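Local coordinates for protein myosin-I heavy chain (Dictyostelium discoideum, PDB 5EJR) that is an actin-based motor with ATPase activity that works in adhesion and the early steps of phagocytosis, represented here by its second MyTH4-FERM tail region, at residues D208-S220 / K287-F299. Numbering follows the deposited sequence.
Sequences DISTCKIRFIDQS and KGEFYFQVRRRFF. With EDO (1,2-ethanediol), chain C; EDO (1,2-ethanediol), chain E.
Tyr-291 holds its ring between its own backbone N and carbonyl carbon (chi1 67°), and Arg-215, with CG opposite its carbonyl carbon and a bend at chi3, lays its guanidinium flat over that ring. In the ubiquitin-like lobe of the FERM domain the first and last strands run in parallel sense, here joined through one bridge, Arg-215 with Gln-293; 290-296 also pairs with strand 253-259. The planes are only 6° apart, and Arg-215 CZ sits 3.5 Å from the Tyr-291 ring centroid, a cation-pi stack over the centre of the face. Tyr-291 OH hydrogen-bonds Glu-260, which holds the far end of the ring. An alanine at Tyr-291 would remove this platform and is likely to let the Arg-215 guanidinium swing loose, while Glu-260 would lose its hydroxyl partner.

Arg-215 also carries the backbone link: its N donates to Phe-292 O (3.0 Å), and its O accepts from Val-294 N (2.8 Å), so it brackets Gln-293. The two strand directions are 52° apart, and two residues on, at Ile-217, a water takes the place of the next direct bond, accepting from Ile-217 N and donating to Val-294 O. Inward, Ile-214 CG2 meets Val-294 CG2 at 3.7 Å beneath helix 232-243, and Ile-214 CD1 reaches Phe-292 CB. Beside them Val-294 CB lies over one face of the Phe-216 ring, offset toward its rim, a CH-pi contact 4.1 Å from its centroid, with Val-294 CG1 resting 3.7 Å from Phe-216 CE2.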
# COMPACT_ATOMS: atom_id res chain seq x y z
N ASP A 208 -15.65 10.11 14.47
CA ASP A 208 -14.68 10.91 13.72
C ASP A 208 -14.21 10.25 12.42
O ASP A 208 -14.11 9.02 12.35
CB ASP A 208 -13.47 11.30 14.61
CG ASP A 208 -12.90 10.18 15.46
OD1 ASP A 208 -13.09 8.99 15.09
OD2 ASP A 208 -12.25 10.48 16.48
N ILE A 209 -13.91 11.07 11.40
CA ILE A 209 -13.47 10.62 10.07
C ILE A 209 -12.02 10.12 10.08
O ILE A 209 -11.12 10.83 10.52
CB ILE A 209 -13.72 11.69 8.96
CG1 ILE A 209 -13.19 11.25 7.57
CG2 ILE A 209 -13.18 13.08 9.35
CD1 ILE A 209 -14.13 10.35 6.72
N SER A 210 -11.82 8.89 9.56
CA SER A 210 -10.50 8.29 9.44
C SER A 210 -9.67 9.03 8.36
O SER A 210 -10.18 9.33 7.29
CB SER A 210 -10.62 6.81 9.09
OG SER A 210 -11.15 6.09 10.19
N THR A 211 -8.41 9.34 8.67
CA THR A 211 -7.50 10.02 7.74
C THR A 211 -6.15 9.32 7.70
O THR A 211 -5.77 8.68 8.68
CB THR A 211 -7.27 11.51 8.12
OG1 THR A 211 -6.53 11.59 9.34
CG2 THR A 211 -8.56 12.35 8.16
N CYS A 212 -5.41 9.51 6.61
CA CYS A 212 -4.05 9.03 6.44
C CYS A 212 -3.17 10.25 6.16
O CYS A 212 -3.56 11.13 5.40
CB CYS A 212 -3.96 8.00 5.31
SG CYS A 212 -2.32 7.24 5.16
N LYS A 213 -1.99 10.30 6.81
CA LYS A 213 -1.00 11.36 6.69
C LYS A 213 -0.17 11.13 5.42
O LYS A 213 0.40 10.04 5.25
CB LYS A 213 -0.08 11.33 7.92
CG LYS A 213 0.12 12.67 8.61
CD LYS A 213 1.36 12.65 9.50
CE LYS A 213 1.58 13.95 10.23
NZ LYS A 213 2.72 13.84 11.18
N ILE A 214 -0.15 12.12 4.50
CA ILE A 214 0.62 12.05 3.25
C ILE A 214 1.60 13.23 3.14
O ILE A 214 1.18 14.39 3.20
CB ILE A 214 -0.25 11.90 1.96
CG1 ILE A 214 -1.43 10.88 2.14
CG2 ILE A 214 0.63 11.57 0.73
CD1 ILE A 214 -1.07 9.42 2.33
N ARG A 215 2.89 12.92 2.96
CA ARG A 215 3.93 13.93 2.85
C ARG A 215 4.14 14.38 1.41
O ARG A 215 3.84 13.63 0.47
CB ARG A 215 5.24 13.44 3.45
CG ARG A 215 5.12 13.01 4.90
CD ARG A 215 6.47 13.01 5.59
NE ARG A 215 6.53 12.00 6.64
CZ ARG A 215 7.63 11.70 7.32
NH1 ARG A 215 8.77 12.35 7.08
NH2 ARG A 215 7.61 10.76 8.25
N PHE A 216 4.65 15.61 1.25
CA PHE A 216 5.01 16.17 -0.04
C PHE A 216 6.51 16.39 0.02
O PHE A 216 7.09 16.29 1.09
CB PHE A 216 4.25 17.48 -0.34
CG PHE A 216 2.83 17.24 -0.77
CD1 PHE A 216 1.84 16.97 0.17
CD2 PHE A 216 2.46 17.32 -2.11
CE1 PHE A 216 0.51 16.72 -0.23
CE2 PHE A 216 1.14 17.09 -2.51
CZ PHE A 216 0.18 16.77 -1.57
N ILE A 217 7.14 16.67 -1.12
CA ILE A 217 8.58 16.88 -1.26
C ILE A 217 9.13 18.03 -0.37
O ILE A 217 10.28 17.97 0.04
CB ILE A 217 8.93 17.05 -2.78
CG1 ILE A 217 10.46 16.93 -3.06
CG2 ILE A 217 8.35 18.33 -3.36
CD1 ILE A 217 10.97 15.50 -3.16
N ASP A 218 8.29 19.03 -0.05
CA ASP A 218 8.71 20.18 0.77
C ASP A 218 8.70 19.85 2.27
O ASP A 218 9.04 20.71 3.08
CB ASP A 218 7.90 21.45 0.43
CG ASP A 218 6.41 21.44 0.76
OD1 ASP A 218 5.88 20.37 1.15
OD2 ASP A 218 5.76 22.49 0.60
N GLN A 219 8.33 18.59 2.61
CA GLN A 219 8.22 18.02 3.96
C GLN A 219 6.91 18.42 4.65
O GLN A 219 6.66 18.01 5.79
CB GLN A 219 9.47 18.29 4.83
CG GLN A 219 10.75 17.67 4.29
CD GLN A 219 11.96 18.21 5.01
OE1 GLN A 219 12.60 19.18 4.56
NE2 GLN A 219 12.31 17.62 6.15
N SER A 220 6.04 19.16 3.94
CA SER A 220 4.72 19.53 4.45
C SER A 220 3.84 18.29 4.31
O SER A 220 4.19 17.37 3.58
CB SER A 220 4.14 20.73 3.69
OG SER A 220 3.49 20.37 2.48
N LYS A 287 14.13 -2.45 8.74
CA LYS A 287 14.34 -1.57 9.90
C LYS A 287 13.73 -0.19 9.59
O LYS A 287 13.78 0.27 8.45
CB LYS A 287 15.85 -1.42 10.16
CG LYS A 287 16.55 -2.66 10.76
CD LYS A 287 16.46 -2.77 12.30
CE LYS A 287 17.07 -1.63 13.09
NZ LYS A 287 18.54 -1.51 12.89
N GLY A 288 13.19 0.45 10.63
CA GLY A 288 12.63 1.79 10.53
C GLY A 288 11.19 1.90 10.08
O GLY A 288 10.52 0.89 9.84
N GLU A 289 10.72 3.16 9.96
CA GLU A 289 9.34 3.49 9.61
C GLU A 289 9.14 3.93 8.14
O GLU A 289 9.92 4.74 7.62
CB GLU A 289 8.83 4.60 10.56
CG GLU A 289 7.34 4.53 10.84
CD GLU A 289 6.66 5.84 11.21
OE1 GLU A 289 6.76 6.81 10.42
OE2 GLU A 289 5.98 5.87 12.26
N PHE A 290 8.06 3.43 7.51
CA PHE A 290 7.67 3.83 6.16
C PHE A 290 6.66 4.97 6.23
O PHE A 290 5.83 5.02 7.15
CB PHE A 290 7.02 2.68 5.37
CG PHE A 290 7.95 1.69 4.71
CD1 PHE A 290 8.42 1.90 3.42
CD2 PHE A 290 8.30 0.51 5.36
CE1 PHE A 290 9.28 0.98 2.81
CE2 PHE A 290 9.15 -0.42 4.74
CZ PHE A 290 9.64 -0.17 3.48
N TYR A 291 6.68 5.83 5.21
CA TYR A 291 5.70 6.88 5.05
C TYR A 291 5.39 7.07 3.57
O TYR A 291 6.22 6.72 2.73
CB TYR A 291 6.10 8.20 5.75
CG TYR A 291 7.30 8.90 5.16
CD1 TYR A 291 7.15 9.83 4.13
CD2 TYR A 291 8.57 8.69 5.67
CE1 TYR A 291 8.25 10.51 3.61
CE2 TYR A 291 9.68 9.37 5.16
CZ TYR A 291 9.51 10.28 4.13
OH TYR A 291 10.60 10.96 3.62
N PHE A 292 4.20 7.58 3.27
CA PHE A 292 3.76 7.89 1.91
C PHE A 292 4.19 9.29 1.52
O PHE A 292 4.01 10.23 2.31
CB PHE A 292 2.24 7.81 1.81
CG PHE A 292 1.64 6.44 1.95
CD1 PHE A 292 1.89 5.45 1.00
CD2 PHE A 292 0.75 6.16 2.98
CE1 PHE A 292 1.30 4.20 1.11
CE2 PHE A 292 0.18 4.89 3.10
CZ PHE A 292 0.44 3.92 2.15
N GLN A 293 4.74 9.44 0.31
CA GLN A 293 5.17 10.73 -0.21
C GLN A 293 4.63 10.94 -1.65
O GLN A 293 4.78 10.06 -2.49
CB GLN A 293 6.69 10.86 -0.13
CG GLN A 293 7.31 12.04 -0.88
CD GLN A 293 8.82 11.88 -1.01
OE1 GLN A 293 9.31 11.10 -1.81
NE2 GLN A 293 9.59 12.67 -0.29
N VAL A 294 3.96 12.06 -1.89
CA VAL A 294 3.47 12.43 -3.21
C VAL A 294 4.68 12.86 -4.01
O VAL A 294 5.57 13.55 -3.51
CB VAL A 294 2.34 13.50 -3.18
CG1 VAL A 294 2.13 14.15 -4.55
CG2 VAL A 294 1.03 12.89 -2.69
N ARG A 295 4.76 12.37 -5.25
CA ARG A 295 5.86 12.71 -6.15
C ARG A 295 5.27 12.96 -7.51
O ARG A 295 4.23 12.39 -7.85
CB ARG A 295 6.86 11.54 -6.24
CG ARG A 295 7.70 11.34 -4.98
CD ARG A 295 8.86 10.41 -5.27
NE ARG A 295 9.94 11.05 -6.02
CZ ARG A 295 10.87 11.84 -5.48
NH1 ARG A 295 10.80 12.19 -4.20
NH2 ARG A 295 11.85 12.33 -6.23
N ARG A 296 5.94 13.78 -8.31
CA ARG A 296 5.49 13.94 -9.68
C ARG A 296 6.05 12.73 -10.39
O ARG A 296 7.27 12.46 -10.33
CB ARG A 296 5.94 15.24 -10.34
CG ARG A 296 5.35 15.26 -11.75
CD ARG A 296 5.58 16.52 -12.42
NE ARG A 296 5.24 16.44 -13.84
CZ ARG A 296 5.25 17.51 -14.61
NH1 ARG A 296 5.55 18.70 -14.10
NH2 ARG A 296 4.98 17.41 -15.90
N ARG A 297 5.14 11.92 -10.91
CA ARG A 297 5.44 10.63 -11.50
C ARG A 297 5.68 10.71 -12.99
O ARG A 297 6.61 10.09 -13.48
CB ARG A 297 4.31 9.64 -11.17
CG ARG A 297 4.53 8.18 -11.66
CD ARG A 297 5.58 7.41 -10.86
NE ARG A 297 5.20 7.25 -9.45
CZ ARG A 297 6.02 7.47 -8.42
NH1 ARG A 297 7.27 7.86 -8.63
NH2 ARG A 297 5.59 7.30 -7.18
N PHE A 298 4.84 11.45 -13.72
CA PHE A 298 4.92 11.49 -15.17
C PHE A 298 5.37 12.82 -15.75
O PHE A 298 4.97 13.88 -15.29
CB PHE A 298 3.58 11.06 -15.77
CG PHE A 298 3.13 9.69 -15.31
CD1 PHE A 298 3.76 8.54 -15.78
CD2 PHE A 298 2.05 9.55 -14.45
CE1 PHE A 298 3.32 7.27 -15.38
CE2 PHE A 298 1.60 8.27 -14.05
CZ PHE A 298 2.24 7.14 -14.51
N PHE A 299 6.20 12.74 -16.80
CA PHE A 299 6.77 13.89 -17.49
C PHE A 299 6.54 13.69 -18.96
O PHE A 299 7.21 12.86 -19.56
CB PHE A 299 8.29 14.00 -17.17
CG PHE A 299 8.58 14.39 -15.74
CD1 PHE A 299 8.60 13.44 -14.73
CD2 PHE A 299 8.82 15.73 -15.41
CE1 PHE A 299 8.84 13.81 -13.40
CE2 PHE A 299 9.08 16.10 -14.08
CZ PHE A 299 9.08 15.14 -13.09
C1 EDO C . 2.14 7.40 5.96
O1 EDO C . 2.69 8.70 5.75
C2 EDO C . 1.38 7.28 7.30
O2 EDO C . 0.21 6.48 7.09
C1 EDO E . 2.48 5.12 -10.72
O1 EDO E . 2.37 6.05 -9.64
C2 EDO E . 2.11 3.66 -10.23
O2 EDO E . 0.70 3.57 -10.15
O HOH W 1 5.75 16.25 -3.52